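Local coordinates for probable sugar ABC transporter, sugar-binding protein (Streptococcus pneumoniae, PDB 2W7Y) that binds blood-group A trisaccharide as a solute-binding protein and probably delivers such glycans to an ABC transporter for uptake, at residues Q142-D146 / G147-T151; W182-F185 / T186-M189; S266-Q270 / E271-A275; D395-T398 / A399-A403; K419-Q422 / D423-S427. All coordinates share one frame; numbering follows the deposited sequence.

Contact 1: Q142-D146 / G147-T151; sequences QNQKD and GKIYT
A short, weakly bonded beta hairpin of residues 144-149 brings N143, Q144 and K145 against K148, I149 and T151. D146 and G147 form its turn, and both have positive phi. K145 N donates to K148 O at 2.7 Å, nearly straight and in the carbonyl plane. The return bond from K148 N to K145 O is longer, and the donor stands well above the carbonyl plane. K148 O also receives a CA-H contact from Q144 CA.

Beyond these pairs the two arms separate, and a water fills in. It donates to N143 O at 2.6 Å and accepts from Y150 N, so it carries the backbone link one step further. The N143 side chain spans the same end of the hairpin. Its ND2 makes a weak, bent bond to T151 O and also donates to G308 O. T151 CG2 lies 3.5 Å from N143 ND2. T151 OG1 is bound to G310 N and T312 OG1, so both arms are tied to the chain around 308-312.

Q144 CG packs on I149 CG1 at 3.6 Å, and both side chains touch K124 of helix 124-129. D122 OD1 accepts from I149 N. Separately, K145 CB sits at the edge of the Y150 ring. At the exposed turn D146 and K148 are joined through a second water, not directly. That water donates to D146 OD2 and accepts from K148 NZ, 2.9 Å away.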
# COMPACT_ATOMS: atom_id res chain seq x y z
N GLN A 142 -2.25 -10.52 -10.33
CA GLN A 142 -1.12 -10.16 -9.47
C GLN A 142 -1.03 -10.95 -8.16
O GLN A 142 0.06 -11.22 -7.67
CB GLN A 142 -1.14 -8.67 -9.19
CG GLN A 142 0.24 -8.05 -9.20
CD GLN A 142 0.28 -6.76 -8.41
OE1 GLN A 142 0.71 -5.72 -8.93
NE2 GLN A 142 -0.16 -6.82 -7.16
N ASN A 143 -2.19 -11.29 -7.57
CA ASN A 143 -2.22 -12.13 -6.37
C ASN A 143 -2.25 -13.62 -6.68
O ASN A 143 -2.50 -14.44 -5.79
CB ASN A 143 -3.38 -11.72 -5.45
CG ASN A 143 -3.01 -10.58 -4.52
OD1 ASN A 143 -1.83 -10.26 -4.33
ND2 ASN A 143 -4.02 -9.96 -3.92
N GLN A 144 -1.99 -13.97 -7.94
CA GLN A 144 -1.88 -15.36 -8.36
C GLN A 144 -0.49 -15.93 -8.11
O GLN A 144 0.50 -15.48 -8.70
CB GLN A 144 -2.23 -15.49 -9.84
CG GLN A 144 -3.55 -16.20 -10.10
CD GLN A 144 -3.73 -16.56 -11.56
OE1 GLN A 144 -2.82 -16.12 -12.44
NE2 GLN A 144 -4.88 -17.37 -11.81
N LYS A 145 -0.43 -16.91 -7.22
CA LYS A 145 0.79 -17.64 -6.91
C LYS A 145 0.65 -19.09 -7.36
O LYS A 145 -0.01 -19.89 -6.69
CB LYS A 145 1.09 -17.55 -5.41
CG LYS A 145 2.33 -16.72 -5.05
CD LYS A 145 2.29 -15.30 -5.59
CE LYS A 145 1.56 -14.36 -4.65
NZ LYS A 145 1.90 -12.94 -4.96
N ASP A 146 1.26 -19.40 -8.50
CA ASP A 146 1.15 -20.71 -9.14
C ASP A 146 -0.31 -21.08 -9.45
O ASP A 146 -0.74 -22.19 -9.18
CB ASP A 146 1.84 -21.80 -8.31
CG ASP A 146 3.33 -21.55 -8.11
OD1 ASP A 146 3.97 -20.93 -8.98
OD2 ASP A 146 3.86 -21.99 -7.07
N GLY A 147 -1.06 -20.13 -10.02
CA GLY A 147 -2.46 -20.36 -10.37
C GLY A 147 -3.43 -20.37 -9.20
O GLY A 147 -4.59 -20.72 -9.35
N LYS A 148 -2.94 -19.97 -8.03
CA LYS A 148 -3.73 -19.93 -6.80
C LYS A 148 -3.81 -18.50 -6.26
O LYS A 148 -2.81 -17.79 -6.23
CB LYS A 148 -3.14 -20.87 -5.75
CG LYS A 148 -3.31 -22.35 -6.09
CD LYS A 148 -2.29 -23.24 -5.38
CE LYS A 148 -0.95 -23.24 -6.10
NZ LYS A 148 -0.11 -24.43 -5.76
N ILE A 149 -5.01 -18.09 -5.85
CA ILE A 149 -5.21 -16.77 -5.22
C ILE A 149 -5.58 -16.92 -3.74
O ILE A 149 -6.65 -17.44 -3.40
CB ILE A 149 -6.27 -15.91 -5.96
CG1 ILE A 149 -5.94 -15.80 -7.45
CG2 ILE A 149 -6.36 -14.52 -5.31
CD1 ILE A 149 -7.01 -15.13 -8.29
N TYR A 150 -4.71 -16.44 -2.87
CA TYR A 150 -4.91 -16.59 -1.43
C TYR A 150 -5.53 -15.36 -0.76
O TYR A 150 -6.01 -15.44 0.37
CB TYR A 150 -3.58 -16.95 -0.75
CG TYR A 150 -2.98 -18.25 -1.24
CD1 TYR A 150 -3.54 -19.48 -0.90
CD2 TYR A 150 -1.83 -18.25 -2.04
CE1 TYR A 150 -2.98 -20.67 -1.35
CE2 TYR A 150 -1.26 -19.44 -2.49
CZ TYR A 150 -1.84 -20.64 -2.14
OH TYR A 150 -1.27 -21.81 -2.58
N THR A 151 -5.53 -14.24 -1.47
CA THR A 151 -6.01 -12.97 -0.91
C THR A 151 -6.55 -12.02 -1.98
O THR A 151 -6.04 -11.96 -3.10
CB THR A 151 -4.91 -12.27 -0.05
OG1 THR A 151 -5.49 -11.18 0.67
CG2 THR A 151 -3.75 -11.78 -0.90
O HOH W 1 -2.47 -14.41 -3.17
O HOH W 2 2.73 -24.39 -6.34

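Contact 2: W182-F185 / T186-M189; sequences WDDF and TQAM
T186 N bonds to W182 O in the first turn of helix 182-193, and Q187 N to D183 O, A188 N to D184 O and M189 N to F185 O follow the same i to i+4 pattern.

The polar side-chain contact lies between D183 and T186. T186 OG1 sits between its own backbone N and carbonyl carbon, chi1 63°. This turns it back toward D183 O, 2.9 Å away, where its proton may go either to that carbonyl or to another acceptor. A water completes the link: it donates to D183 OD2 at 2.7 Å and lies 2.6 Å from T186 OG1. Q187 is extended beyond CG and runs back past the D183 carbonyl, with CG 3.1 Å from D183 O.

The apolar contacts use the other branch of T186. Its CG2 lies over one face of the W182 ring, 3.4 Å from NE1, and the two side chains cross at about a right angle. F185 CD2 also meets a face of the W182 ring, offset toward the rim. The selenium of selenomethionine M189 makes a Met-aromatic contact with F185. SE is 3.7 Å from F185 CE1 and approaches the ring obliquely, 4.6 Å from its centroid.

The ring of W182 reaches helix 237-252 at M245 and V246, and helix 207-215 at L210 and V214. F185 and M189 pack on F201 of strand 199-201, while W179 meets F185 edge to face.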
# COMPACT_ATOMS: atom_id res chain seq x y z
N TRP A 182 16.36 10.93 -10.99
CA TRP A 182 16.53 10.91 -9.54
C TRP A 182 17.20 12.18 -9.03
O TRP A 182 16.81 12.71 -7.99
CB TRP A 182 17.35 9.68 -9.12
CG TRP A 182 17.59 9.59 -7.65
CD1 TRP A 182 18.73 9.91 -6.98
CD2 TRP A 182 16.65 9.15 -6.65
NE1 TRP A 182 18.58 9.70 -5.63
CE2 TRP A 182 17.31 9.24 -5.40
CE3 TRP A 182 15.32 8.71 -6.69
CZ2 TRP A 182 16.68 8.89 -4.20
CZ3 TRP A 182 14.70 8.36 -5.49
CH2 TRP A 182 15.38 8.45 -4.26
N ASP A 183 18.19 12.66 -9.77
CA ASP A 183 18.91 13.89 -9.43
C ASP A 183 18.02 15.13 -9.39
O ASP A 183 18.23 16.01 -8.56
CB ASP A 183 20.11 14.09 -10.36
CG ASP A 183 21.25 13.09 -10.10
OD1 ASP A 183 22.18 13.03 -10.92
OD2 ASP A 183 21.21 12.37 -9.08
N ASP A 184 17.02 15.19 -10.27
CA ASP A 184 16.01 16.26 -10.24
C ASP A 184 15.23 16.27 -8.92
O ASP A 184 14.95 17.34 -8.37
CB ASP A 184 15.02 16.12 -11.40
CG ASP A 184 15.64 16.41 -12.76
OD1 ASP A 184 16.61 17.20 -12.85
OD2 ASP A 184 15.13 15.86 -13.76
N PHE A 185 14.88 15.08 -8.45
CA PHE A 185 14.17 14.90 -7.18
C PHE A 185 15.01 15.35 -5.99
O PHE A 185 14.52 16.08 -5.12
CB PHE A 185 13.73 13.44 -7.03
CG PHE A 185 13.37 13.04 -5.62
CD1 PHE A 185 12.24 13.57 -4.99
CD2 PHE A 185 14.16 12.13 -4.93
CE1 PHE A 185 11.91 13.20 -3.70
CE2 PHE A 185 13.83 11.75 -3.62
CZ PHE A 185 12.71 12.29 -3.01
N THR A 186 16.27 14.92 -5.95
CA THR A 186 17.19 15.26 -4.87
C THR A 186 17.55 16.75 -4.87
O THR A 186 17.76 17.33 -3.81
CB THR A 186 18.50 14.43 -4.93
OG1 THR A 186 19.20 14.72 -6.15
CG2 THR A 186 18.20 12.94 -4.84
N GLN A 187 17.64 17.34 -6.06
CA GLN A 187 17.89 18.78 -6.20
C GLN A 187 16.68 19.61 -5.76
O GLN A 187 16.84 20.69 -5.20
CB GLN A 187 18.32 19.13 -7.63
CG GLN A 187 19.72 18.64 -7.98
CD GLN A 187 20.01 18.55 -9.47
OE1 GLN A 187 20.82 17.73 -9.90
NE2 GLN A 187 19.36 19.40 -10.25
N ALA A 188 15.48 19.08 -6.01
CA ALA A 188 14.24 19.70 -5.55
C ALA A 188 14.15 19.64 -4.03
O ALA A 188 13.76 20.61 -3.38
CB ALA A 188 13.04 19.01 -6.19
N MSE A 189 14.53 18.49 -3.48
CA MSE A 189 14.57 18.27 -2.03
C MSE A 189 15.59 19.16 -1.33
O MSE A 189 15.30 19.71 -0.26
CB MSE A 189 14.85 16.80 -1.73
CG MSE A 189 13.71 16.05 -1.03
SE MSE A 189 11.90 16.29 -1.75
CE MSE A 189 11.29 17.82 -0.74
O HOH W 3 21.19 13.10 -6.46

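Contact 3: S266-Q270 / E271-A275; sequences SKDFQ and EGKSA
D268 O accepts two N-H groups where helix 262-270 ends. K273 N bonds to it at 2.8 Å with a nearly straight angle of 162°, and E271 N makes a weak bond to the same oxygen. E271 N also bonds weakly to K267 O. G272 N donates to F269 O at 3.2 Å, from above the carbonyl plane. G272 has positive phi, and the bonds from K273 N to D268 O and from G272 N to F269 O make this a Schellman motif. It closes the helix and turns the chain away. A water then donates to both F269 O and S274 O, so F269 O has two partners.

Outside the turn is a salt-bridge network of K267, E271 and K273. E271 is extended beyond CG and lies between the two lysines. Its OE1 takes K273 NZ at 2.9 Å, met from above the carboxylate plane. Its OE2 takes K267 NZ at 3.6 Å, a longer pairing. The D268 side chain crosses K273 at about a right angle, with OD1 3.5 Å from K273 CD. D268 OD2 is bound to Y199 OH.

The inner side is formed by F269. CG lies opposite the backbone N across the CA-CB bond (chi1 -173°), and the ring edge meets the following chain. S274 OG is 3.5 Å from F269 CD1, and A275 O is 3.4 Å from F269 CE1.

The F269 ring also meets F277 and touches M287 of helix 284-287. A275 bonds through its backbone to N164, Y199 and A200, and its side chain packs on helices 165-171 and 182-193.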
# COMPACT_ATOMS: atom_id res chain seq x y z
N SER A 266 1.24 12.14 8.04
CA SER A 266 0.08 12.70 7.36
C SER A 266 -0.33 14.06 7.94
O SER A 266 -0.58 15.00 7.20
CB SER A 266 -1.10 11.73 7.43
OG SER A 266 -2.22 12.24 6.73
N LYS A 267 -0.37 14.13 9.27
CA LYS A 267 -0.76 15.35 9.99
C LYS A 267 0.15 16.52 9.63
O LYS A 267 -0.34 17.59 9.28
CB LYS A 267 -0.74 15.08 11.50
CG LYS A 267 -1.52 16.08 12.34
CD LYS A 267 -1.81 15.50 13.72
CE LYS A 267 -2.30 16.56 14.70
NZ LYS A 267 -1.17 17.40 15.22
N ASP A 268 1.47 16.30 9.71
CA ASP A 268 2.48 17.32 9.39
C ASP A 268 2.28 17.88 7.99
O ASP A 268 2.37 19.09 7.78
CB ASP A 268 3.89 16.73 9.49
CG ASP A 268 4.44 16.74 10.90
OD1 ASP A 268 3.77 17.29 11.81
OD2 ASP A 268 5.55 16.20 11.10
N PHE A 269 2.01 16.98 7.05
CA PHE A 269 1.81 17.33 5.65
C PHE A 269 0.55 18.16 5.44
O PHE A 269 0.57 19.15 4.70
CB PHE A 269 1.79 16.07 4.78
CG PHE A 269 1.77 16.36 3.31
CD1 PHE A 269 2.86 16.96 2.68
CD2 PHE A 269 0.67 16.01 2.54
CE1 PHE A 269 2.84 17.22 1.32
CE2 PHE A 269 0.64 16.27 1.18
CZ PHE A 269 1.73 16.88 0.57
N GLN A 270 -0.54 17.76 6.10
CA GLN A 270 -1.81 18.50 6.10
C GLN A 270 -1.65 19.91 6.66
O GLN A 270 -2.37 20.82 6.26
CB GLN A 270 -2.86 17.75 6.93
CG GLN A 270 -3.33 16.43 6.33
CD GLN A 270 -4.24 15.64 7.26
OE1 GLN A 270 -4.09 14.42 7.40
NE2 GLN A 270 -5.19 16.32 7.88
N GLU A 271 -0.70 20.06 7.59
CA GLU A 271 -0.47 21.33 8.27
C GLU A 271 0.62 22.17 7.61
O GLU A 271 0.96 23.25 8.09
CB GLU A 271 -0.15 21.08 9.75
CG GLU A 271 -1.32 20.51 10.56
CD GLU A 271 -0.96 20.18 12.00
OE1 GLU A 271 0.24 20.15 12.35
OE2 GLU A 271 -1.90 19.94 12.80
N GLY A 272 1.18 21.66 6.51
CA GLY A 272 2.19 22.39 5.75
C GLY A 272 3.57 22.39 6.38
O GLY A 272 4.35 23.32 6.17
N LYS A 273 3.87 21.34 7.13
CA LYS A 273 5.17 21.20 7.80
C LYS A 273 6.17 20.38 6.98
O LYS A 273 7.36 20.38 7.28
CB LYS A 273 4.99 20.58 9.19
CG LYS A 273 4.26 21.48 10.18
CD LYS A 273 4.10 20.79 11.53
CE LYS A 273 3.69 21.78 12.61
NZ LYS A 273 2.27 22.22 12.46
N SER A 274 5.68 19.68 5.96
CA SER A 274 6.54 18.93 5.04
C SER A 274 6.16 19.21 3.58
O SER A 274 5.05 19.67 3.30
CB SER A 274 6.52 17.43 5.35
OG SER A 274 5.20 16.90 5.34
N ALA A 275 7.08 18.93 2.67
CA ALA A 275 6.90 19.26 1.25
C ALA A 275 6.30 18.12 0.44
O ALA A 275 5.48 18.35 -0.44
CB ALA A 275 8.22 19.71 0.63
O HOH W 4 2.55 20.42 3.31

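Contact 4: D395-T398 / A399-A403; sequences DVHT and AIINA
The delta methyl of I401 lies over one face of the H397 imidazole, toward the rim of the ring. CD1 is 3.3 Å from H397 NE2 and 3.6 Å from the ring centroid, a CH-pi contact. With CG trans to the backbone N (chi1 175°), the ring is set where I401 CD1 can cover its face. V396 and I400 are arranged differently. They lie side by side and point the same way, with V396 CG1 3.7 Å from I400 CD1. T398 and N402 are also alongside each other, and T398 CG2 is 3.9 Å from N402 OD1. T398 OG1 turns back to bond with G394 O.

All three pairs are i to i+4 neighbours on helix 394-406. Regular backbone bonds hold the spacing, such as I401 N to H397 O at 3.0 Å and N402 N to T398 O at 2.9 Å. The H397 side chain is about 5 Å from the bound 2-acetamido-2-deoxy-alpha-D-galactopyranose, so this face of the helix stands near the glycan pocket.

I208 of helix 207-215 touches H397, I400 and I401. I400 also packs on F211 of that helix and on L425 of helix 414-427.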
# COMPACT_ATOMS: atom_id res chain seq x y z
N ASP A 395 8.42 -10.06 5.19
CA ASP A 395 9.70 -10.06 5.90
C ASP A 395 10.76 -9.21 5.21
O ASP A 395 11.53 -8.51 5.87
CB ASP A 395 10.22 -11.50 6.07
CG ASP A 395 9.46 -12.28 7.13
OD1 ASP A 395 8.76 -11.66 7.95
OD2 ASP A 395 9.57 -13.52 7.14
N VAL A 396 10.81 -9.28 3.88
CA VAL A 396 11.75 -8.50 3.07
C VAL A 396 11.38 -7.02 3.16
O VAL A 396 12.25 -6.17 3.36
CB VAL A 396 11.79 -9.01 1.60
CG1 VAL A 396 12.54 -8.05 0.69
CG2 VAL A 396 12.43 -10.40 1.54
N HIS A 397 10.08 -6.74 3.03
CA HIS A 397 9.50 -5.40 3.25
C HIS A 397 10.01 -4.75 4.55
O HIS A 397 10.62 -3.68 4.52
CB HIS A 397 7.97 -5.55 3.23
CG HIS A 397 7.21 -4.30 3.56
ND1 HIS A 397 7.00 -3.29 2.65
CD2 HIS A 397 6.57 -3.92 4.69
CE1 HIS A 397 6.28 -2.33 3.21
NE2 HIS A 397 6.00 -2.70 4.45
N THR A 398 9.78 -5.43 5.68
CA THR A 398 10.16 -4.95 7.02
C THR A 398 11.68 -4.77 7.19
O THR A 398 12.13 -3.77 7.75
CB THR A 398 9.61 -5.89 8.13
OG1 THR A 398 8.18 -5.96 8.03
CG2 THR A 398 9.98 -5.39 9.53
N ALA A 399 12.46 -5.73 6.70
CA ALA A 399 13.93 -5.66 6.73
C ALA A 399 14.48 -4.46 5.96
O ALA A 399 15.38 -3.77 6.43
CB ALA A 399 14.55 -6.96 6.22
N ILE A 400 13.93 -4.21 4.77
CA ILE A 400 14.32 -3.06 3.95
C ILE A 400 13.93 -1.73 4.60
O ILE A 400 14.73 -0.80 4.63
CB ILE A 400 13.80 -3.17 2.48
CG1 ILE A 400 14.51 -4.33 1.76
CG2 ILE A 400 14.01 -1.86 1.70
CD1 ILE A 400 13.94 -4.67 0.40
N ILE A 401 12.70 -1.65 5.13
CA ILE A 401 12.23 -0.48 5.89
C ILE A 401 13.14 -0.15 7.08
O ILE A 401 13.52 1.01 7.27
CB ILE A 401 10.75 -0.65 6.37
CG1 ILE A 401 9.78 -0.41 5.22
CG2 ILE A 401 10.41 0.30 7.54
CD1 ILE A 401 8.33 -0.72 5.58
N ASN A 402 13.49 -1.17 7.87
CA ASN A 402 14.41 -1.01 9.00
C ASN A 402 15.80 -0.51 8.59
O ASN A 402 16.36 0.37 9.24
CB ASN A 402 14.55 -2.33 9.78
CG ASN A 402 13.30 -2.70 10.56
OD1 ASN A 402 13.18 -3.83 11.05
ND2 ASN A 402 12.36 -1.76 10.70
N ALA A 403 16.34 -1.06 7.51
CA ALA A 403 17.66 -0.67 7.01
C ALA A 403 17.68 0.77 6.49
O ALA A 403 18.64 1.50 6.72
CB ALA A 403 18.14 -1.64 5.93

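Contact 5: K419-Q422 / D423-S427; sequences KSTQ and DVLKS
In T421 OG1 lies beside the backbone N (chi1 -65°), which puts CG2 opposite that N and beside the carbonyl carbon, facing L425. L425 has less regular torsions, with chi1 at -91°, and brings CD2 up to meet it. The two side chains lie alongside, pointing the same way, and T421 CG2 is 3.7 Å from L425 CD2. L425 CD2 also rests 3.2 Å from T421 O. The other branch of T421 is polar: OG1 bonds back to K417 O.

The backbone keeps the i to i+4 pattern of helix 414-427. D423 N bonds to K419 O, V424 N to S420 O and L425 N to T421 O at 3.1 Å. The bond from K426 N to Q422 O is weak, at 3.3 Å. K426 bends back over the same carbonyl, with CD 3.1 Å from Q422 O. Near the end of the helix S427 OG donates to D423 O at 3.2 Å.

K419 and D423 lie on the exposed side. K419 NZ and D423 OD1 are 4.3 Å apart, near each other but beyond a salt bridge. Any attraction between them is probably modest.

Q422 is extended beyond CG and its NE2 bonds to I234 O. K426 NZ has a long, weak ion pair with E235. On the buried side T421 touches L243 and M247 of helix 237-252, and also A403 of helix 394-406. L425 packs on A399 of that same helix, so this part of the C-terminal helix packs against helices 237-252 and 394-406.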
# COMPACT_ATOMS: atom_id res chain seq x y z
N LYS A 419 26.11 -2.68 1.93
CA LYS A 419 26.68 -4.02 1.97
C LYS A 419 26.11 -4.88 3.10
O LYS A 419 25.83 -6.07 2.90
CB LYS A 419 28.21 -3.96 2.08
CG LYS A 419 28.90 -5.19 1.51
CD LYS A 419 30.08 -5.62 2.35
CE LYS A 419 30.37 -7.09 2.13
NZ LYS A 419 31.34 -7.63 3.12
N SER A 420 25.94 -4.28 4.28
CA SER A 420 25.40 -5.00 5.44
C SER A 420 23.89 -5.24 5.29
O SER A 420 23.37 -6.23 5.81
CB SER A 420 25.73 -4.29 6.76
OG SER A 420 24.78 -3.29 7.09
N THR A 421 23.21 -4.34 4.58
CA THR A 421 21.79 -4.51 4.27
C THR A 421 21.59 -5.70 3.34
O THR A 421 20.71 -6.53 3.58
CB THR A 421 21.19 -3.23 3.63
OG1 THR A 421 21.22 -2.17 4.60
CG2 THR A 421 19.75 -3.46 3.19
N GLN A 422 22.42 -5.81 2.31
CA GLN A 422 22.34 -6.95 1.40
C GLN A 422 22.80 -8.25 2.05
O GLN A 422 22.39 -9.33 1.63
CB GLN A 422 23.00 -6.67 0.03
CG GLN A 422 24.44 -6.19 0.04
CD GLN A 422 24.83 -5.42 -1.22
OE1 GLN A 422 25.79 -4.65 -1.21
NE2 GLN A 422 24.08 -5.62 -2.30
N ASP A 423 23.63 -8.14 3.09
CA ASP A 423 24.00 -9.29 3.93
C ASP A 423 22.79 -9.80 4.72
O ASP A 423 22.59 -11.01 4.85
CB ASP A 423 25.14 -8.92 4.89
CG ASP A 423 26.51 -8.91 4.21
OD1 ASP A 423 27.50 -8.57 4.89
OD2 ASP A 423 26.60 -9.23 3.00
N VAL A 424 21.99 -8.87 5.23
CA VAL A 424 20.78 -9.18 6.00
C VAL A 424 19.69 -9.83 5.12
O VAL A 424 19.03 -10.78 5.55
CB VAL A 424 20.23 -7.92 6.74
CG1 VAL A 424 18.78 -8.11 7.21
CG2 VAL A 424 21.12 -7.55 7.92
N LEU A 425 19.54 -9.33 3.89
CA LEU A 425 18.54 -9.86 2.96
C LEU A 425 18.80 -11.30 2.50
O LEU A 425 17.87 -12.09 2.37
CB LEU A 425 18.38 -8.94 1.74
CG LEU A 425 17.35 -7.80 1.72
CD1 LEU A 425 16.19 -7.98 2.73
CD2 LEU A 425 18.00 -6.45 1.89
N LYS A 426 20.08 -11.63 2.27
CA LYS A 426 20.49 -12.97 1.85
C LYS A 426 20.18 -14.04 2.90
O LYS A 426 19.80 -15.16 2.56
CB LYS A 426 21.98 -13.00 1.52
CG LYS A 426 22.35 -12.46 0.15
CD LYS A 426 23.69 -11.74 0.22
CE LYS A 426 24.35 -11.62 -1.14
NZ LYS A 426 25.39 -12.66 -1.29
N SER A 427 20.35 -13.69 4.18
CA SER A 427 20.10 -14.60 5.30
C SER A 427 18.63 -14.99 5.46
O SER A 427 18.34 -16.09 5.94
CB SER A 427 20.62 -13.99 6.61
OG SER A 427 22.01 -13.72 6.53

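Overall arrangement
The five contacts follow one another along the chain without overlap. Contacts 4 and 5 touch, on consecutive helices 394-406 and 414-427: A403 CB is 3.4 Å from T421 OG1, and A399 CB is 4.0 Å from L425 CD1. Contacts 2 and 3 touch through M189 CE and A275 CB, 3.9 Å apart. Contact 1 stands apart, its centre about 37 Å from those of contacts 2 and 3, across the chain's centre. Contact 4 comes nearest the glycan through H397, whose side chain is about 9 Å even from the galactose. The side chains of Q270 in contact 3 and T151 in contact 1 are about 10 and 11 Å from the acetamido sugar.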